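Local atomic coordinates of HP0958 (Helicobacter pylori, PDB entry 3NA7), a protein that probably acts as a chaperone and post-transcriptional regulator in flagellar biogenesis and export, combining a coiled-coil hairpin with a zinc-ribbon domain. Residues Lys18-Leu23 / Gln160-Lys165; Pro25-Lys30 / Asn154-Gln159; Glu29-Leu34 / Ser146-Glu151; Val194-Gln199 / Arg230-Glu235; Gly202-Arg207 / Pro226-Ile231. All coordinates share one frame; numbering follows the deposited sequence.

Contact 1: residues Lys18-Leu23 / Gln160-Lys165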
# COMPACT_ATOMS: atom_id res chain seq x y z
N LYS A 18 7.89 -8.73 24.47
CA LYS A 18 8.69 -8.26 23.34
C LYS A 18 8.95 -9.37 22.34
O LYS A 18 8.94 -9.11 21.14
CB LYS A 18 10.04 -7.68 23.79
CG LYS A 18 9.96 -6.40 24.59
CD LYS A 18 11.36 -5.97 24.99
CE LYS A 18 11.34 -4.81 25.97
NZ LYS A 18 12.69 -4.22 26.19
N GLU A 19 9.18 -10.58 22.84
CA GLU A 19 9.34 -11.75 21.97
C GLU A 19 8.12 -11.98 21.12
O GLU A 19 8.22 -12.10 19.90
CB GLU A 19 9.63 -13.02 22.77
CG GLU A 19 11.07 -13.15 23.25
CD GLU A 19 11.48 -14.60 23.51
OE1 GLU A 19 11.78 -15.36 22.53
OE2 GLU A 19 11.52 -14.98 24.70
N ILE A 20 6.95 -12.07 21.76
CA ILE A 20 5.70 -12.22 21.04
C ILE A 20 5.53 -11.13 19.98
O ILE A 20 5.21 -11.43 18.84
CB ILE A 20 4.48 -12.25 21.98
CG1 ILE A 20 4.56 -13.51 22.85
CG2 ILE A 20 3.17 -12.18 21.16
CD1 ILE A 20 3.55 -13.64 23.95
N ASP A 21 5.81 -9.88 20.34
CA ASP A 21 5.63 -8.78 19.40
C ASP A 21 6.63 -8.71 18.25
O ASP A 21 6.25 -8.30 17.16
CB ASP A 21 5.63 -7.45 20.12
CG ASP A 21 4.23 -6.98 20.47
OD1 ASP A 21 3.52 -6.49 19.54
OD2 ASP A 21 3.86 -7.10 21.66
N SER A 22 7.89 -9.03 18.53
CA SER A 22 9.00 -8.82 17.60
C SER A 22 9.06 -9.93 16.54
O SER A 22 9.86 -9.88 15.59
CB SER A 22 10.33 -8.69 18.36
OG SER A 22 10.81 -9.96 18.77
N LEU A 23 8.19 -10.91 16.73
CA LEU A 23 7.93 -11.95 15.76
C LEU A 23 6.90 -11.55 14.73
O LEU A 23 6.66 -12.28 13.76
CB LEU A 23 7.48 -13.22 16.48
CG LEU A 23 8.62 -13.98 17.18
CD1 LEU A 23 8.06 -15.04 18.11
CD2 LEU A 23 9.61 -14.63 16.17
N GLN A 160 2.47 -18.75 20.85
CA GLN A 160 1.64 -19.41 21.85
C GLN A 160 2.48 -20.00 23.00
O GLN A 160 2.17 -19.78 24.17
CB GLN A 160 0.75 -20.47 21.20
CG GLN A 160 -0.13 -19.90 20.10
CD GLN A 160 -1.17 -20.88 19.58
OE1 GLN A 160 -2.25 -21.02 20.17
NE2 GLN A 160 -0.87 -21.53 18.46
N ILE A 161 3.55 -20.74 22.65
CA ILE A 161 4.51 -21.22 23.64
C ILE A 161 5.04 -20.05 24.47
O ILE A 161 5.09 -20.16 25.68
CB ILE A 161 5.68 -22.04 22.99
CG1 ILE A 161 5.18 -23.40 22.50
CG2 ILE A 161 6.86 -22.23 23.98
CD1 ILE A 161 5.94 -23.93 21.24
N ILE A 162 5.44 -18.94 23.85
CA ILE A 162 5.87 -17.77 24.62
C ILE A 162 4.73 -17.30 25.57
O ILE A 162 4.96 -17.13 26.77
CB ILE A 162 6.42 -16.62 23.74
CG1 ILE A 162 7.65 -17.10 22.92
CG2 ILE A 162 6.84 -15.44 24.60
CD1 ILE A 162 7.98 -16.24 21.66
N PHE A 163 3.51 -17.17 25.07
CA PHE A 163 2.39 -16.75 25.91
C PHE A 163 2.14 -17.72 27.09
O PHE A 163 1.96 -17.28 28.22
CB PHE A 163 1.11 -16.52 25.11
CG PHE A 163 0.04 -15.83 25.89
CD1 PHE A 163 0.07 -14.44 26.04
CD2 PHE A 163 -0.95 -16.56 26.53
CE1 PHE A 163 -0.91 -13.79 26.80
CE2 PHE A 163 -1.94 -15.92 27.29
CZ PHE A 163 -1.91 -14.55 27.43
N LYS A 164 2.15 -19.02 26.82
CA LYS A 164 2.05 -20.04 27.88
C LYS A 164 3.10 -19.81 28.99
O LYS A 164 2.77 -19.94 30.17
CB LYS A 164 2.15 -21.44 27.25
CG LYS A 164 2.34 -22.59 28.22
CD LYS A 164 1.03 -23.15 28.75
CE LYS A 164 1.29 -24.37 29.63
NZ LYS A 164 0.44 -24.31 30.85
N LYS A 165 4.32 -19.45 28.61
CA LYS A 165 5.40 -19.11 29.56
C LYS A 165 5.05 -17.86 30.35
O LYS A 165 5.33 -17.78 31.54
CB LYS A 165 6.75 -18.86 28.84
CG LYS A 165 7.60 -20.11 28.57
CD LYS A 165 8.87 -19.79 27.73
CE LYS A 165 10.01 -19.14 28.55
NZ LYS A 165 11.19 -18.74 27.70
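Glu19 starts the contact with its aliphatic root. Its CB lies 3.8 Å from CD1 of Ile162, the two side chains standing roughly perpendicular. Its OE1 comes within 4.0 Å of the same Ile162 CD1. Glu19 OE2 is 4.8 Å from NZ of Lys165, near an opposite charge but too far to pair. Ile20 comes next and packs most closely. Its CG1 meets Ile162 CG2 at 3.5 Å, tighter than usual for two carbons. The two isoleucines lie side by side, pointing opposite ways. This is the close pairing of an antiparallel coiled-coil hairpin: the axes of 18-22 and 160-165 run 162° apart and approach to 9.5 Å. Beyond CG1, the Ile20 chain is extended (chi2 173°). That carries CD1 past Ile162 to Phe163, where it touches CB at 3.9 Å and sits at the edge of the ring, near its plane. The backbone O of Ile20 takes a probable hydrogen bond from NE2 of Gln159. Leu23 closes the row. Its CD1 and Ile162 CD1 meet tip to tip at 3.7 Å. Ile162 also touches Leu16, earlier on the same helix 4-22.

Contact 2: residues Pro25-Lys30 / Asn154-Gln159; sequences PLIREK and NIKETQ
Helix 25-30 and helix 154-159 run almost exactly antiparallel, at 176°, with axes 10.8 Å apart and Ile27 and Ile155 closest at their CA atoms. Ile155 packs among the side chains of the opposite helix. Its two branches have separate partners. CG2 lies 3.8 Å from CG1 of Ile27, and these two side chains pass flank to flank with their ends heading apart. CD1 reaches farther, because CG1 stands anti to the carbonyl carbon and the chain is extended at chi2 (165°). It settles between Leu26 and Lys30, 3.8 Å from Leu26 CD2 and 3.9 Å from Lys30 CG. Lys30 bends at chi2 (-73°), which lays its methylenes beside this methyl group. Its amino end goes on to a weak pairing with Glu151. Ile27 in turn sends CD1 out between Lys156 and Gln159. It is 4.2 Å from Lys156 CE and 4.1 Å from Gln159 OE1. The amide nitrogen of Gln159 is held on the opposite arm, by Ile20 O and Glu24 OE2. The backbone O of Leu23 also lies near Ile155 CG2, so the isoleucine has neighbours at Leu23, Leu26, Ile27 and Lys30. This spacing resembles the knobs-into-holes packing of an antiparallel coiled coil.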
# COMPACT_ATOMS: atom_id res chain seq x y z
N PRO A 25 7.06 -8.65 12.74
CA PRO A 25 7.87 -8.36 11.55
C PRO A 25 8.37 -9.65 10.86
O PRO A 25 8.53 -9.65 9.63
CB PRO A 25 9.07 -7.56 12.09
CG PRO A 25 8.67 -7.06 13.42
CD PRO A 25 7.39 -7.74 13.86
N LEU A 26 8.60 -10.71 11.63
CA LEU A 26 9.12 -11.97 11.07
C LEU A 26 8.09 -12.60 10.14
O LEU A 26 8.44 -13.05 9.03
CB LEU A 26 9.55 -12.97 12.15
CG LEU A 26 10.34 -14.20 11.68
CD1 LEU A 26 11.61 -13.85 10.90
CD2 LEU A 26 10.68 -15.17 12.82
N ILE A 27 6.83 -12.61 10.57
CA ILE A 27 5.77 -13.14 9.73
C ILE A 27 5.66 -12.34 8.44
O ILE A 27 5.61 -12.91 7.33
CB ILE A 27 4.41 -13.12 10.42
CG1 ILE A 27 4.45 -14.00 11.67
CG2 ILE A 27 3.32 -13.56 9.42
CD1 ILE A 27 3.10 -14.15 12.39
N ARG A 28 5.65 -11.02 8.60
CA ARG A 28 5.65 -10.10 7.47
C ARG A 28 6.83 -10.39 6.51
O ARG A 28 6.62 -10.47 5.30
CB ARG A 28 5.64 -8.66 7.96
CG ARG A 28 5.51 -7.61 6.85
CD ARG A 28 6.79 -6.77 6.68
NE ARG A 28 7.20 -6.15 7.94
CZ ARG A 28 8.32 -5.45 8.12
NH1 ARG A 28 9.17 -5.26 7.10
NH2 ARG A 28 8.60 -4.94 9.32
N GLU A 29 8.05 -10.56 7.05
CA GLU A 29 9.23 -10.83 6.21
C GLU A 29 9.04 -12.13 5.43
O GLU A 29 9.33 -12.17 4.25
CB GLU A 29 10.55 -10.90 7.00
CG GLU A 29 11.22 -9.57 7.40
CD GLU A 29 11.32 -8.53 6.28
OE1 GLU A 29 11.78 -8.84 5.17
OE2 GLU A 29 10.92 -7.38 6.54
N LYS A 30 8.54 -13.17 6.10
CA LYS A 30 8.29 -14.46 5.48
C LYS A 30 7.32 -14.37 4.29
O LYS A 30 7.51 -15.04 3.30
CB LYS A 30 7.75 -15.44 6.50
CG LYS A 30 8.71 -15.81 7.64
CD LYS A 30 9.80 -16.70 7.18
CE LYS A 30 10.59 -17.27 8.35
NZ LYS A 30 11.77 -17.94 7.76
N ASN A 154 4.31 -22.27 12.07
CA ASN A 154 5.36 -22.54 13.06
C ASN A 154 5.70 -21.34 13.94
O ASN A 154 6.00 -21.50 15.11
CB ASN A 154 6.65 -23.00 12.39
CG ASN A 154 6.54 -24.40 11.82
OD1 ASN A 154 5.90 -25.27 12.40
ND2 ASN A 154 7.17 -24.62 10.67
N ILE A 155 5.66 -20.14 13.35
CA ILE A 155 5.90 -18.92 14.09
C ILE A 155 4.74 -18.60 15.06
O ILE A 155 4.98 -18.20 16.20
CB ILE A 155 6.20 -17.72 13.15
CG1 ILE A 155 7.53 -17.92 12.41
CG2 ILE A 155 6.31 -16.42 13.96
CD1 ILE A 155 7.70 -16.98 11.22
N LYS A 156 3.50 -18.81 14.61
CA LYS A 156 2.33 -18.66 15.49
C LYS A 156 2.42 -19.57 16.72
O LYS A 156 2.23 -19.12 17.86
CB LYS A 156 1.05 -18.95 14.73
CG LYS A 156 0.83 -18.08 13.50
CD LYS A 156 0.01 -16.86 13.77
CE LYS A 156 -0.50 -16.31 12.43
NZ LYS A 156 -1.07 -14.95 12.55
N GLU A 157 2.75 -20.84 16.49
CA GLU A 157 2.92 -21.80 17.59
C GLU A 157 4.00 -21.36 18.56
O GLU A 157 3.83 -21.48 19.77
CB GLU A 157 3.15 -23.20 17.04
CG GLU A 157 1.99 -23.64 16.12
CD GLU A 157 2.24 -24.94 15.35
OE1 GLU A 157 1.25 -25.49 14.79
OE2 GLU A 157 3.40 -25.42 15.29
N THR A 158 5.08 -20.76 18.05
CA THR A 158 6.08 -20.18 18.95
C THR A 158 5.48 -19.04 19.83
O THR A 158 5.78 -18.94 21.02
CB THR A 158 7.39 -19.74 18.24
OG1 THR A 158 7.94 -20.85 17.51
CG2 THR A 158 8.43 -19.31 19.25
N GLN A 159 4.65 -18.17 19.25
CA GLN A 159 4.07 -17.09 20.04
C GLN A 159 3.18 -17.66 21.14
O GLN A 159 3.19 -17.14 22.24
CB GLN A 159 3.35 -16.04 19.19
CG GLN A 159 4.29 -15.25 18.26
CD GLN A 159 3.53 -14.28 17.34
OE1 GLN A 159 2.80 -14.69 16.44
NE2 GLN A 159 3.71 -12.98 17.57

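Contact 3: residues Glu29-Leu34 / Ser146-Glu151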
# COMPACT_ATOMS: atom_id res chain seq x y z
N GLU A 29 8.05 -10.56 7.05
CA GLU A 29 9.23 -10.83 6.21
C GLU A 29 9.04 -12.13 5.43
O GLU A 29 9.33 -12.17 4.25
CB GLU A 29 10.55 -10.90 7.00
CG GLU A 29 11.22 -9.57 7.40
CD GLU A 29 11.32 -8.53 6.28
OE1 GLU A 29 11.78 -8.84 5.17
OE2 GLU A 29 10.92 -7.38 6.54
N LYS A 30 8.54 -13.17 6.10
CA LYS A 30 8.29 -14.46 5.48
C LYS A 30 7.32 -14.37 4.29
O LYS A 30 7.51 -15.04 3.30
CB LYS A 30 7.75 -15.44 6.50
CG LYS A 30 8.71 -15.81 7.64
CD LYS A 30 9.80 -16.70 7.18
CE LYS A 30 10.59 -17.27 8.35
NZ LYS A 30 11.77 -17.94 7.76
N ARG A 31 6.30 -13.51 4.43
CA ARG A 31 5.26 -13.26 3.41
C ARG A 31 5.66 -12.27 2.31
O ARG A 31 4.95 -12.14 1.32
CB ARG A 31 3.97 -12.77 4.08
CG ARG A 31 3.32 -13.77 5.07
CD ARG A 31 1.84 -13.49 5.30
NE ARG A 31 1.17 -13.34 3.99
CZ ARG A 31 0.49 -14.30 3.37
NH1 ARG A 31 0.33 -15.51 3.91
NH2 ARG A 31 -0.03 -14.05 2.18
N LYS A 32 6.77 -11.56 2.48
CA LYS A 32 7.05 -10.41 1.60
C LYS A 32 6.99 -10.71 0.09
O LYS A 32 6.38 -9.98 -0.66
CB LYS A 32 8.38 -9.72 1.97
CG LYS A 32 8.74 -8.50 1.05
CD LYS A 32 10.15 -7.95 1.33
CE LYS A 32 10.61 -6.94 0.25
NZ LYS A 32 11.98 -6.38 0.58
N ASP A 33 7.63 -11.78 -0.36
CA ASP A 33 7.65 -12.13 -1.79
C ASP A 33 6.26 -12.56 -2.26
O ASP A 33 5.81 -12.16 -3.34
CB ASP A 33 8.63 -13.28 -2.04
CG ASP A 33 10.09 -12.85 -1.97
OD1 ASP A 33 10.41 -11.65 -2.08
OD2 ASP A 33 10.94 -13.76 -1.83
N LEU A 34 5.58 -13.34 -1.43
CA LEU A 34 4.21 -13.75 -1.72
C LEU A 34 3.22 -12.58 -1.77
O LEU A 34 2.47 -12.50 -2.74
CB LEU A 34 3.72 -14.85 -0.77
CG LEU A 34 2.22 -15.18 -0.85
CD1 LEU A 34 1.85 -15.70 -2.24
CD2 LEU A 34 1.75 -16.16 0.24
N SER A 146 2.82 -22.67 -0.31
CA SER A 146 2.83 -23.88 0.54
C SER A 146 3.75 -23.67 1.75
O SER A 146 3.31 -23.80 2.91
CB SER A 146 3.21 -25.13 -0.27
OG SER A 146 3.11 -26.31 0.53
N LEU A 147 5.00 -23.31 1.46
CA LEU A 147 6.03 -23.07 2.47
C LEU A 147 5.74 -21.85 3.34
O LEU A 147 5.84 -21.91 4.58
CB LEU A 147 7.39 -22.90 1.78
CG LEU A 147 8.63 -22.64 2.67
CD1 LEU A 147 8.86 -23.78 3.70
CD2 LEU A 147 9.90 -22.38 1.83
N VAL A 148 5.42 -20.73 2.70
CA VAL A 148 5.19 -19.50 3.44
C VAL A 148 4.20 -19.75 4.58
O VAL A 148 4.47 -19.37 5.72
CB VAL A 148 4.69 -18.37 2.52
CG1 VAL A 148 4.00 -17.25 3.35
CG2 VAL A 148 5.83 -17.84 1.70
N GLU A 149 3.08 -20.41 4.26
CA GLU A 149 2.01 -20.63 5.25
C GLU A 149 2.37 -21.64 6.36
O GLU A 149 1.89 -21.52 7.49
CB GLU A 149 0.68 -20.93 4.55
CG GLU A 149 0.28 -19.79 3.57
CD GLU A 149 -1.19 -19.77 3.15
OE1 GLU A 149 -1.71 -20.82 2.67
OE2 GLU A 149 -1.81 -18.68 3.26
N ASN A 150 3.25 -22.59 6.04
CA ASN A 150 3.80 -23.52 7.01
C ASN A 150 4.76 -22.81 7.95
O ASN A 150 4.71 -23.00 9.17
CB ASN A 150 4.54 -24.66 6.29
CG ASN A 150 5.19 -25.65 7.26
OD1 ASN A 150 4.55 -26.17 8.19
ND2 ASN A 150 6.48 -25.92 7.03
N GLU A 151 5.62 -21.97 7.37
CA GLU A 151 6.56 -21.12 8.11
C GLU A 151 5.85 -20.20 9.08
O GLU A 151 6.29 -20.06 10.22
CB GLU A 151 7.39 -20.27 7.13
CG GLU A 151 8.44 -21.05 6.35
CD GLU A 151 9.82 -21.01 6.97
OE1 GLU A 151 10.78 -20.65 6.25
OE2 GLU A 151 9.94 -21.32 8.18
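Arg31 lies across Val148, and its CA is 6.2 Å from that of Val148. From CB the chain sets off with CG anti to the carbonyl carbon. CG touches Val148 CG1 at 3.9 Å as the arginine chain passes over the valine. CD continues the chain; the bend at chi3 (50°) turns NE off, and chi4 (98°) brings NH1 back beside the valine. NH1 then has two neighbours. One is again Val148 CG1. The other is Glu149 OE2, which approaches the guanidinium at its edge in a long salt bridge of 3.9 Å. The carboxylate is turned 56° from the guanidinium plane, so this is not a flat two-point pairing. NH2 has the stronger partner, a salt bridge to Asp35 OD1 on its own helix. Val148 CG1 also meets Leu34 CD2 at 4.0 Å, while its CG2 rests 3.6 Å from the backbone O of Lys30. On the other side of Val148, Lys30 NZ makes a weak 3.3 Å salt bridge to Glu151 OE1. Charged pairs thus flank one buried valine. Both helices are kinked here, near 33-34 and 146-147. Within the hairpin, Leu34 of helix 24-85 continues onto Ala141 and Arg31 onto Val152, both of helix 91-171.

Contact 4: residues Val194-Gln199 / Arg230-Glu235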
# COMPACT_ATOMS: atom_id res chain seq x y z
N VAL A 194 12.27 0.60 31.17
CA VAL A 194 13.48 1.13 30.55
C VAL A 194 14.65 1.29 31.52
O VAL A 194 14.45 1.51 32.71
CB VAL A 194 13.20 2.44 29.81
CG1 VAL A 194 12.40 2.14 28.52
CG2 VAL A 194 12.45 3.44 30.72
N THR A 195 15.88 1.17 31.00
CA THR A 195 17.08 1.42 31.79
C THR A 195 17.42 2.91 31.78
O THR A 195 17.02 3.62 30.87
CB THR A 195 18.27 0.62 31.23
OG1 THR A 195 18.73 1.23 30.02
CG2 THR A 195 17.88 -0.83 30.95
N ILE A 196 18.15 3.38 32.78
CA ILE A 196 18.65 4.76 32.74
C ILE A 196 19.91 4.80 31.88
O ILE A 196 20.83 4.02 32.10
CB ILE A 196 18.99 5.32 34.14
CG1 ILE A 196 17.75 5.42 35.02
CG2 ILE A 196 19.67 6.70 34.02
CD1 ILE A 196 18.01 5.92 36.43
N LYS A 197 19.94 5.71 30.91
CA LYS A 197 21.14 5.97 30.10
C LYS A 197 21.51 7.43 30.27
O LYS A 197 20.63 8.29 30.35
CB LYS A 197 20.91 5.64 28.63
CG LYS A 197 20.61 4.17 28.35
CD LYS A 197 19.78 4.02 27.08
CE LYS A 197 18.95 2.75 27.10
NZ LYS A 197 17.65 2.92 26.38
N LYS A 198 22.81 7.72 30.33
CA LYS A 198 23.30 9.02 30.79
C LYS A 198 22.72 9.30 32.18
O LYS A 198 23.03 8.60 33.15
CB LYS A 198 22.93 10.15 29.81
CG LYS A 198 23.58 10.08 28.43
CD LYS A 198 23.26 11.35 27.62
CE LYS A 198 24.20 11.52 26.42
NZ LYS A 198 23.75 10.72 25.24
N GLN A 199 21.86 10.30 32.26
CA GLN A 199 21.13 10.61 33.48
C GLN A 199 19.68 10.92 33.10
O GLN A 199 18.97 11.63 33.81
CB GLN A 199 21.78 11.81 34.18
CG GLN A 199 21.39 12.01 35.64
CD GLN A 199 22.13 13.17 36.30
OE1 GLN A 199 23.33 13.37 36.06
NE2 GLN A 199 21.42 13.91 37.14
N ARG A 230 6.93 5.69 32.92
CA ARG A 230 7.58 4.40 32.71
C ARG A 230 8.29 3.87 33.97
O ARG A 230 8.67 4.65 34.85
CB ARG A 230 8.58 4.53 31.55
CG ARG A 230 7.92 4.77 30.20
CD ARG A 230 8.95 4.95 29.10
NE ARG A 230 8.34 4.88 27.78
CZ ARG A 230 7.96 5.95 27.08
NH1 ARG A 230 8.13 7.17 27.56
NH2 ARG A 230 7.42 5.79 25.88
N ILE A 231 8.46 2.55 34.04
CA ILE A 231 9.30 1.93 35.05
C ILE A 231 10.78 2.07 34.66
O ILE A 231 11.15 1.82 33.51
CB ILE A 231 8.95 0.44 35.23
CG1 ILE A 231 7.52 0.28 35.73
CG2 ILE A 231 9.94 -0.24 36.19
CD1 ILE A 231 6.96 -1.11 35.47
N LEU A 232 11.60 2.46 35.64
CA LEU A 232 13.05 2.69 35.46
C LEU A 232 13.91 1.78 36.32
O LEU A 232 13.60 1.52 37.49
CB LEU A 232 13.40 4.13 35.84
CG LEU A 232 13.35 5.24 34.80
CD1 LEU A 232 13.63 6.56 35.49
CD2 LEU A 232 14.35 4.98 33.70
N TYR A 233 15.01 1.29 35.76
CA TYR A 233 16.00 0.58 36.56
C TYR A 233 17.43 0.77 36.07
O TYR A 233 17.66 0.93 34.88
CB TYR A 233 15.66 -0.91 36.69
CG TYR A 233 15.93 -1.75 35.46
CD1 TYR A 233 17.00 -2.64 35.41
CD2 TYR A 233 15.08 -1.68 34.35
CE1 TYR A 233 17.23 -3.44 34.28
CE2 TYR A 233 15.30 -2.46 33.22
CZ TYR A 233 16.37 -3.34 33.19
OH TYR A 233 16.57 -4.10 32.05
N ALA A 234 18.37 0.75 37.01
CA ALA A 234 19.79 0.73 36.68
C ALA A 234 20.20 -0.70 36.36
O ALA A 234 19.98 -1.60 37.17
CB ALA A 234 20.60 1.25 37.83
N GLU A 235 20.78 -0.91 35.18
CA GLU A 235 21.29 -2.23 34.82
C GLU A 235 22.33 -2.69 35.86
O GLU A 235 23.54 -2.57 35.65
CB GLU A 235 21.90 -2.21 33.40
CG GLU A 235 20.91 -2.50 32.27
CD GLU A 235 20.79 -3.99 31.94
OE1 GLU A 235 21.16 -4.38 30.81
OE2 GLU A 235 20.33 -4.77 32.81
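Val194 and Thr195 pair with Leu232 and Tyr233 as parallel strands at one side of the small zinc-ribbon sheet. Strand 231-233 is its middle strand and 193-195 an outer one. The tight part begins in the backbone. Val194 N gives a nearly straight bond to Ile231 O, 2.9 Å long with an angle of 176°. Val194 O accepts from Tyr233 N at 3.1 Å, in its carbonyl plane, and also takes a CA-H contact from Leu232. On the face of Val194 and Leu232 the apolar packing is close. Leu232 CD2 sits between Val194 CG2, at 3.9 Å, and Ile196 CG1, at 3.7 Å. Ile196 continues onto Tyr213 and Val216 of helix 210-218, which adds to the enclosure of this face. The face of Thr195 and Tyr233 is also packed, but these two are less buried than Leu232. CG of Tyr233 is wedged between its own backbone N and carbonyl carbon (chi1 75°), which brings the ring over beside Thr195. There Thr195 CG2 approaches the ring obliquely, 3.7 Å from CZ. Tyr233 packs further on Leu7 and Ile11 of helix 4-22. The solvent side is at Glu235, which is exposed and touches Thr195 CG2 through its CG. The last backbone bond is the longest: Ile196 N reaches Tyr233 O at 3.3 Å from 41° above the carbonyl plane.

Contact 5: residues Gly202-Arg207 / Pro226-Ile231. With ZN (zinc ion), chain B.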
# COMPACT_ATOMS: atom_id res chain seq x y z
N GLY A 202 15.38 6.37 29.96
CA GLY A 202 15.59 5.60 28.73
C GLY A 202 14.38 5.53 27.80
O GLY A 202 14.45 4.93 26.72
N GLY A 203 13.27 6.14 28.22
CA GLY A 203 12.01 6.14 27.48
C GLY A 203 11.58 7.50 26.96
O GLY A 203 11.15 7.60 25.83
N CYS A 204 11.68 8.55 27.78
CA CYS A 204 11.41 9.91 27.28
C CYS A 204 12.65 10.80 27.08
O CYS A 204 12.55 11.86 26.47
CB CYS A 204 10.37 10.63 28.14
SG CYS A 204 10.92 11.05 29.79
N PHE A 205 13.80 10.36 27.60
CA PHE A 205 15.12 10.98 27.37
C PHE A 205 15.30 12.34 28.01
O PHE A 205 16.20 13.08 27.66
CB PHE A 205 15.50 11.00 25.88
CG PHE A 205 15.31 9.67 25.20
CD1 PHE A 205 14.12 9.40 24.54
CD2 PHE A 205 16.30 8.70 25.24
CE1 PHE A 205 13.92 8.17 23.91
CE2 PHE A 205 16.11 7.47 24.61
CZ PHE A 205 14.92 7.20 23.95
N ILE A 206 14.46 12.66 28.98
CA ILE A 206 14.57 13.91 29.71
C ILE A 206 15.38 13.67 30.97
O ILE A 206 15.17 12.69 31.67
CB ILE A 206 13.16 14.47 30.03
CG1 ILE A 206 12.38 14.67 28.72
CG2 ILE A 206 13.26 15.77 30.84
CD1 ILE A 206 10.88 14.72 28.90
N ARG A 207 16.34 14.55 31.25
CA ARG A 207 17.32 14.31 32.31
C ARG A 207 16.65 14.17 33.67
O ARG A 207 15.78 14.95 34.02
CB ARG A 207 18.35 15.45 32.34
CG ARG A 207 19.74 15.03 32.80
CD ARG A 207 20.63 14.61 31.60
NE ARG A 207 21.71 15.56 31.27
CZ ARG A 207 22.52 16.15 32.15
NH1 ARG A 207 22.41 15.92 33.46
NH2 ARG A 207 23.47 16.98 31.72
N PRO A 226 9.35 10.44 36.41
CA PRO A 226 8.38 11.47 36.78
C PRO A 226 7.85 12.28 35.60
O PRO A 226 6.88 13.04 35.75
CB PRO A 226 9.17 12.35 37.75
CG PRO A 226 10.59 12.25 37.25
CD PRO A 226 10.74 10.83 36.74
N TYR A 227 8.47 12.14 34.42
CA TYR A 227 7.99 12.86 33.23
C TYR A 227 7.00 12.06 32.41
O TYR A 227 6.04 12.64 31.87
CB TYR A 227 9.16 13.32 32.36
CG TYR A 227 10.34 13.84 33.15
CD1 TYR A 227 10.21 14.94 34.00
CD2 TYR A 227 11.58 13.22 33.06
CE1 TYR A 227 11.30 15.42 34.73
CE2 TYR A 227 12.68 13.70 33.79
CZ TYR A 227 12.53 14.80 34.62
OH TYR A 227 13.62 15.27 35.33
N CYS A 228 7.18 10.74 32.32
CA CYS A 228 6.31 9.95 31.43
C CYS A 228 5.62 8.74 32.06
O CYS A 228 4.67 8.23 31.49
CB CYS A 228 7.07 9.49 30.19
SG CYS A 228 8.28 8.29 30.65
N GLY A 229 6.10 8.27 33.20
CA GLY A 229 5.38 7.25 33.95
C GLY A 229 5.95 5.85 33.81
O GLY A 229 5.53 4.93 34.50
N ARG A 230 6.93 5.69 32.92
CA ARG A 230 7.58 4.40 32.71
C ARG A 230 8.29 3.87 33.97
O ARG A 230 8.67 4.65 34.85
CB ARG A 230 8.58 4.53 31.55
CG ARG A 230 7.92 4.77 30.20
CD ARG A 230 8.95 4.95 29.10
NE ARG A 230 8.34 4.88 27.78
CZ ARG A 230 7.96 5.95 27.08
NH1 ARG A 230 8.13 7.17 27.56
NH2 ARG A 230 7.42 5.79 25.88
N ILE A 231 8.46 2.55 34.04
CA ILE A 231 9.30 1.93 35.05
C ILE A 231 10.78 2.07 34.66
O ILE A 231 11.15 1.82 33.51
CB ILE A 231 8.95 0.44 35.23
CG1 ILE A 231 7.52 0.28 35.73
CG2 ILE A 231 9.94 -0.24 36.19
CD1 ILE A 231 6.96 -1.11 35.47
ZN ZN B . 10.56 9.09 31.05
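A zinc ion bridges Cys204 SG and Cys228 SG, which lie 3.9 Å apart. Each sulfur binds the metal at 2.4 Å. In both cysteines chi1 is 69°, which tucks SG between the backbone N and the carbonyl carbon and turns both sulfurs to the metal. Beside the site, Tyr227 reaches from its loop across to the other. Ile206 CG2 stands over one ring face in a CH-pi contact, 3.8 Å from the centroid and 19° off the normal. Pro226 CG lies over the opposite face. Cys204 SG is at the ring edge, a sulfur-aromatic contact. Tyr227 OH donates to Arg207 O at 2.5 Å, a doubtfully short distance. On the other flank, Arg230 CD packs at 3.7 Å on CA of Gly203; a CB on this glycine would run into it. Gly203 O sits over one face of the guanidinium. NH1 gives a weak hydrogen bond to Cys228 SG, and NE is held by Thr191 OG1. The positive charge may offset some negative charge on the sulfurs. Cys201 and Cys225 complete the four-cysteine site. Two CxxC loops facing each other across one zinc are the mark of a C4 zinc ribbon.

Contacts 1, 2 and 3 follow one another along the coiled-coil hairpin. Helix 91-171 supplies one side of all three. Helix 4-22 gives the other side in contact 1 and helix 24-85 in contacts 2 and 3. Their centres are 10 Å and 9 Å apart in turn. As the first segment moves up the sequence, the second moves down, as two antiparallel arms require. Contacts 4 and 5 come later in the chain and build the zinc ribbon. Their centres lie 8 Å apart, and they share Arg230 and Ile231, so sheet and metal site form one unit. That unit lies 24 to 26 Å from contact 1 but 38 to 39 Å from contact 3, at one end of an elongated molecule.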